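Local coordinates for Alr4995 protein (Nostoc sp., PDB 6LRF), which acts as a bifunctional arginine dihydrolase and ornithine cyclodeaminase, probably turning arginine into ornithine and ornithine on into proline, at residues D153-S158 with E197-P202; T171-L176 with G186-Y191. All coordinates share one frame; numbering follows the deposited sequence.

Interaction 1: residues D153-S158 with E197-P202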
loop_
_atom_site.group_PDB
_atom_site.type_symbol
_atom_site.label_atom_id
_atom_site.label_comp_id
_atom_site.label_asym_id
_atom_site.label_seq_id
_atom_site.Cartn_x
_atom_site.Cartn_y
_atom_site.Cartn_z
ATOM N N ASP B 153 -12.551 56.476 10.327
ATOM C CA ASP B 153 -11.732 56.839 11.492
ATOM C C ASP B 153 -11.842 55.803 12.631
ATOM O O ASP B 153 -12.265 56.125 13.746
ATOM C CB ASP B 153 -12.127 58.242 11.993
ATOM C CG ASP B 153 -10.958 59.002 12.632
ATOM O OD1 ASP B 153 -9.803 58.544 12.517
ATOM O OD2 ASP B 153 -11.190 60.076 13.235
ATOM N N ILE B 154 -11.443 54.565 12.350
ATOM C CA ILE B 154 -11.644 53.465 13.286
ATOM C C ILE B 154 -10.583 52.378 13.121
ATOM O O ILE B 154 -10.001 52.246 12.047
ATOM C CB ILE B 154 -13.052 52.854 13.113
ATOM C CG1 ILE B 154 -13.383 51.942 14.292
ATOM C CG2 ILE B 154 -13.180 52.125 11.782
ATOM C CD1 ILE B 154 -14.847 51.740 14.521
ATOM N N GLU B 155 -10.312 51.630 14.196
ATOM C CA GLU B 155 -9.415 50.472 14.141
ATOM C C GLU B 155 -10.068 49.314 13.392
ATOM O O GLU B 155 -11.148 48.866 13.766
ATOM C CB GLU B 155 -9.023 50.003 15.548
ATOM C CG GLU B 155 -8.122 48.763 15.553
ATOM C CD GLU B 155 -7.816 48.251 16.958
ATOM O OE1 GLU B 155 -8.766 48.001 17.728
ATOM O OE2 GLU B 155 -6.626 48.099 17.290
ATOM N N VAL B 156 -9.408 48.831 12.339
ATOM C CA VAL B 156 -9.964 47.752 11.514
ATOM C C VAL B 156 -9.196 46.453 11.732
ATOM O O VAL B 156 -7.987 46.410 11.570
ATOM C CB VAL B 156 -9.939 48.117 10.014
ATOM C CG1 VAL B 156 -10.348 46.920 9.144
ATOM C CG2 VAL B 156 -10.867 49.297 9.754
ATOM N N LEU B 157 -9.919 45.405 12.110
ATOM C CA LEU B 157 -9.343 44.083 12.328
ATOM C C LEU B 157 -9.691 43.140 11.187
ATOM O O LEU B 157 -10.866 42.851 10.974
ATOM C CB LEU B 157 -9.856 43.503 13.647
ATOM C CG LEU B 157 -9.587 44.327 14.901
ATOM C CD1 LEU B 157 -10.070 43.571 16.123
ATOM C CD2 LEU B 157 -8.104 44.644 15.007
ATOM N N SER B 158 -8.687 42.653 10.459
ATOM C CA SER B 158 -8.951 41.841 9.265
ATOM C C SER B 158 -9.111 40.365 9.595
ATOM O O SER B 158 -8.274 39.792 10.300
ATOM C CB SER B 158 -7.827 42.018 8.240
ATOM O OG SER B 158 -7.649 43.392 7.920
ATOM N N GLU B 197 -9.786 35.278 19.410
ATOM C CA GLU B 197 -9.627 34.775 20.761
ATOM C C GLU B 197 -8.810 35.756 21.612
ATOM O O GLU B 197 -9.000 35.812 22.823
ATOM C CB GLU B 197 -9.018 33.363 20.724
ATOM C CG GLU B 197 -10.025 32.308 20.214
ATOM C CD GLU B 197 -9.373 31.036 19.661
ATOM O OE1 GLU B 197 -8.169 30.828 19.893
ATOM O OE2 GLU B 197 -10.060 30.233 18.990
HETATM N N MSE B 198 -7.954 36.570 20.992
HETATM C CA MSE B 198 -7.245 37.621 21.743
HETATM C C MSE B 198 -8.135 38.829 22.083
HETATM O O MSE B 198 -7.916 39.504 23.090
HETATM C CB MSE B 198 -6.014 38.110 20.977
HETATM C CG MSE B 198 -4.806 37.182 21.072
HETATM SE SE MSE B 198 -3.243 37.875 20.119
HETATM C CE MSE B 198 -3.950 37.898 18.310
ATOM N N ARG B 199 -9.137 39.102 21.253
ATOM C CA ARG B 199 -9.946 40.316 21.404
ATOM C C ARG B 199 -11.248 40.066 22.166
ATOM O O ARG B 199 -11.860 40.993 22.705
ATOM C CB ARG B 199 -10.268 40.904 20.031
ATOM C CG ARG B 199 -9.047 41.418 19.283
ATOM C CD ARG B 199 -8.640 42.752 19.823
ATOM N NE ARG B 199 -7.526 43.346 19.093
ATOM C CZ ARG B 199 -7.446 44.643 18.816
ATOM N NH1 ARG B 199 -8.429 45.461 19.194
ATOM N NH2 ARG B 199 -6.400 45.122 18.158
ATOM N N VAL B 200 -11.683 38.811 22.185
ATOM C CA VAL B 200 -12.919 38.452 22.865
ATOM C C VAL B 200 -12.647 37.353 23.887
ATOM O O VAL B 200 -12.143 36.288 23.524
ATOM C CB VAL B 200 -13.994 37.967 21.868
ATOM C CG1 VAL B 200 -15.305 37.700 22.583
ATOM C CG2 VAL B 200 -14.187 38.990 20.763
ATOM N N ALA B 201 -12.974 37.632 25.151
ATOM C CA ALA B 201 -12.820 36.679 26.258
ATOM C C ALA B 201 -13.750 35.477 26.092
ATOM O O ALA B 201 -14.851 35.626 25.562
ATOM C CB ALA B 201 -13.085 37.384 27.611
ATOM N N PRO B 202 -13.320 34.285 26.559
ATOM C CA PRO B 202 -14.029 33.011 26.342
ATOM C C PRO B 202 -15.494 32.985 26.802
ATOM O O PRO B 202 -16.304 32.302 26.173
ATOM C CB PRO B 202 -13.205 32.012 27.161
ATOM C CG PRO B 202 -11.848 32.602 27.218
ATOM C CD PRO B 202 -12.063 34.086 27.305
#

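Interaction 2: residues T171-L176 with G186-Y191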
loop_
_atom_site.group_PDB
_atom_site.type_symbol
_atom_site.label_atom_id
_atom_site.label_comp_id
_atom_site.label_asym_id
_atom_site.label_seq_id
_atom_site.Cartn_x
_atom_site.Cartn_y
_atom_site.Cartn_z
ATOM N N THR B 171 -22.347 36.057 7.548
ATOM C CA THR B 171 -22.948 34.716 7.532
ATOM C C THR B 171 -22.330 33.780 8.579
ATOM O O THR B 171 -22.832 32.680 8.794
ATOM C CB THR B 171 -22.810 34.034 6.158
ATOM O OG1 THR B 171 -21.423 33.837 5.861
ATOM C CG2 THR B 171 -23.434 34.882 5.074
ATOM N N CYS B 172 -21.256 34.218 9.231
ATOM C CA CYS B 172 -20.522 33.349 10.155
ATOM C C CYS B 172 -19.962 34.105 11.345
ATOM O O CYS B 172 -19.163 33.563 12.114
ATOM C CB CYS B 172 -19.375 32.640 9.424
ATOM S SG CYS B 172 -18.193 33.757 8.545
ATOM N N PHE B 173 -20.380 35.357 11.496
ATOM C CA PHE B 173 -19.772 36.243 12.478
ATOM C C PHE B 173 -20.770 37.326 12.873
ATOM O O PHE B 173 -21.372 37.955 11.994
ATOM C CB PHE B 173 -18.505 36.848 11.883
ATOM C CG PHE B 173 -17.644 37.569 12.867
ATOM C CD1 PHE B 173 -17.819 38.935 13.102
ATOM C CD2 PHE B 173 -16.625 36.896 13.526
ATOM C CE1 PHE B 173 -17.010 39.616 14.006
ATOM C CE2 PHE B 173 -15.803 37.566 14.434
ATOM C CZ PHE B 173 -15.996 38.931 14.674
ATOM N N CYS B 174 -20.957 37.550 14.171
ATOM C CA CYS B 174 -22.026 38.445 14.611
ATOM C C CYS B 174 -21.788 39.063 15.993
ATOM O O CYS B 174 -22.165 38.480 17.026
ATOM C CB CYS B 174 -23.368 37.702 14.604
ATOM S SG CYS B 174 -24.827 38.809 14.889
ATOM N N PRO B 175 -21.167 40.258 16.019
ATOM C CA PRO B 175 -21.019 41.021 17.258
ATOM C C PRO B 175 -22.397 41.350 17.867
ATOM O O PRO B 175 -23.315 41.734 17.147
ATOM C CB PRO B 175 -20.283 42.291 16.806
ATOM C CG PRO B 175 -19.608 41.900 15.504
ATOM C CD PRO B 175 -20.564 40.945 14.861
ATOM N N LEU B 176 -22.534 41.163 19.174
ATOM C CA LEU B 176 -23.813 41.365 19.866
ATOM C C LEU B 176 -23.648 42.358 20.999
ATOM O O LEU B 176 -22.522 42.688 21.388
ATOM C CB LEU B 176 -24.359 40.049 20.423
ATOM C CG LEU B 176 -24.638 38.937 19.419
ATOM C CD1 LEU B 176 -24.799 37.613 20.149
ATOM C CD2 LEU B 176 -25.867 39.260 18.601
ATOM N N GLY B 186 -15.132 27.579 12.328
ATOM C CA GLY B 186 -14.709 26.842 11.150
ATOM C C GLY B 186 -14.699 27.670 9.878
ATOM O O GLY B 186 -14.198 27.236 8.838
ATOM N N ALA B 187 -15.257 28.873 9.946
ATOM C CA ALA B 187 -15.299 29.735 8.770
ATOM C C ALA B 187 -14.004 30.520 8.581
ATOM O O ALA B 187 -13.795 31.105 7.527
ATOM C CB ALA B 187 -16.493 30.697 8.854
ATOM N N PHE B 188 -13.129 30.518 9.586
ATOM C CA PHE B 188 -11.922 31.349 9.539
ATOM C C PHE B 188 -10.608 30.555 9.545
ATOM O O PHE B 188 -10.561 29.429 10.041
ATOM C CB PHE B 188 -11.938 32.319 10.715
ATOM C CG PHE B 188 -13.149 33.213 10.735
ATOM C CD1 PHE B 188 -14.288 32.845 11.437
ATOM C CD2 PHE B 188 -13.155 34.404 10.026
ATOM C CE1 PHE B 188 -15.405 33.661 11.456
ATOM C CE2 PHE B 188 -14.268 35.223 10.040
ATOM C CZ PHE B 188 -15.392 34.852 10.755
ATOM N N ASP B 189 -9.539 31.135 9.005
ATOM C CA ASP B 189 -8.241 30.462 9.066
ATOM C C ASP B 189 -7.691 30.532 10.497
ATOM O O ASP B 189 -8.301 31.147 11.380
ATOM C CB ASP B 189 -7.255 31.060 8.038
ATOM C CG ASP B 189 -6.783 32.476 8.388
ATOM O OD1 ASP B 189 -7.243 33.057 9.403
ATOM O OD2 ASP B 189 -5.941 33.024 7.626
ATOM N N SER B 190 -6.539 29.919 10.732
ATOM C CA SER B 190 -5.986 29.877 12.078
ATOM C C SER B 190 -5.591 31.275 12.577
ATOM O O SER B 190 -5.840 31.628 13.736
ATOM C CB SER B 190 -4.776 28.941 12.118
ATOM O OG SER B 190 -3.627 29.597 11.602
ATOM N N TYR B 191 -4.964 32.065 11.708
ATOM C CA TYR B 191 -4.608 33.445 12.050
ATOM C C TYR B 191 -5.827 34.232 12.564
ATOM O O TYR B 191 -5.737 34.943 13.551
ATOM C CB TYR B 191 -3.989 34.170 10.842
ATOM C CG TYR B 191 -2.726 33.512 10.296
ATOM C CD1 TYR B 191 -1.515 33.588 10.993
ATOM C CD2 TYR B 191 -2.741 32.817 9.084
ATOM C CE1 TYR B 191 -0.356 32.989 10.502
ATOM C CE2 TYR B 191 -1.585 32.219 8.585
ATOM C CZ TYR B 191 -0.397 32.308 9.300
ATOM O OH TYR B 191 0.753 31.712 8.814
#

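Interaction 1: residues D153-S158 with E197-P202
Arg-199, in the last turn of helix 190-199, meets Glu-155 on strand 155-160 end-on with both terminal nitrogens. NH1 of Arg-199 lies 3.0 Å from OE1 of Glu-155, and NH2 of Arg-199 lies 3.1 Å from OE2 of Glu-155 in a straighter bond, at 167°. This salt bridge is not coplanar: carboxylate and guanidinium planes stand 63° apart, and both oxygens are approached from above the carboxylate plane. Glu-155 reaches out because its chain is extended, with CG anti to the backbone N (chi1 178°). Leu-157, two residues along the strand, puts CD2 over one face of the guanidinium, 3.6 Å from NH2 of Arg-199, while its CD1 lies 4.0 Å from CG of Arg-199. The pair thus joins the C-terminal end of a helix to one side of a strand inside a six-stranded mixed sheet, in a part of the chain related to the guanidino-group-modifying enzymes (GME). OE2 of Glu-155 is also hydrogen-bonded to Tyr-282 OH on neighbouring strand 280-292. Replacing Arg-199 by an alanine is likely to leave the Glu-155 carboxylate without its cationic mate and the Leu-157 methyls without the guanidinium that lies against them. Trp-131 adds a cation-pi contact to the same guanidinium.

Interaction 2: residues T171-L176 with G186-Y191
Cys-172 and Ala-187 pack closely at the point where the two backbones come nearest, their CA atoms 6.5 Å apart. SG of Cys-172 lies 3.5 Å from CB of Ala-187, and the same sulfur is 3.7 Å from CZ of Phe-188. The sulfur-aromatic contact is oblique: SG of Cys-172 sits 4.5 Å from the centroid of the Phe-188 ring, 43° off its normal. A chi1 of 55°, which sets SG between the backbone N and the carbonyl carbon, brings the sulfur to both partners at once. Phe-188 also inserts CZ beside Phe-173, 3.7 Å from CD2 of that ring. The two ring planes are inclined at 74° with centroids 5.8 Å apart, an oblique pair. Leu-159 of strand 155-160 touches both rings, and Trp-133 meets Phe-173 edge-to-face. Beyond Phe-188 the chain diverges: Asp-189 N-caps helix 190-199, and the partly exposed Ser-190 and Tyr-191 make no contact with 171-176. The dense apolar part is therefore confined to four buried residues, where a Cys sulfur-aromatic contact and an oblique aromatic pair join strand 173-175, with Cys-172 just before it, to the 3-10 segment and loop ahead of helix 190-199.

In the fold
Both interactions lie in the part of the chain related to dimethylarginine dimethylhydrolases, with centres 12 Å apart and nearest atoms about 6 Å apart, so they do not touch. Interaction 2 involves the residues just ahead of helix 190-199, interaction 1 the last residue of that helix. Along the chain the order is 153-158, 171-176, 186-191, 197-202, which nests interaction 2 inside the loop closed by interaction 1. Successive strands 155-160 and 173-175 belong to different sheets, one of six strands and one of three. Contacts to two different sheets, one ionic and one apolar, therefore flank the helix in what is probably the arginine dihydrolase part of the enzyme.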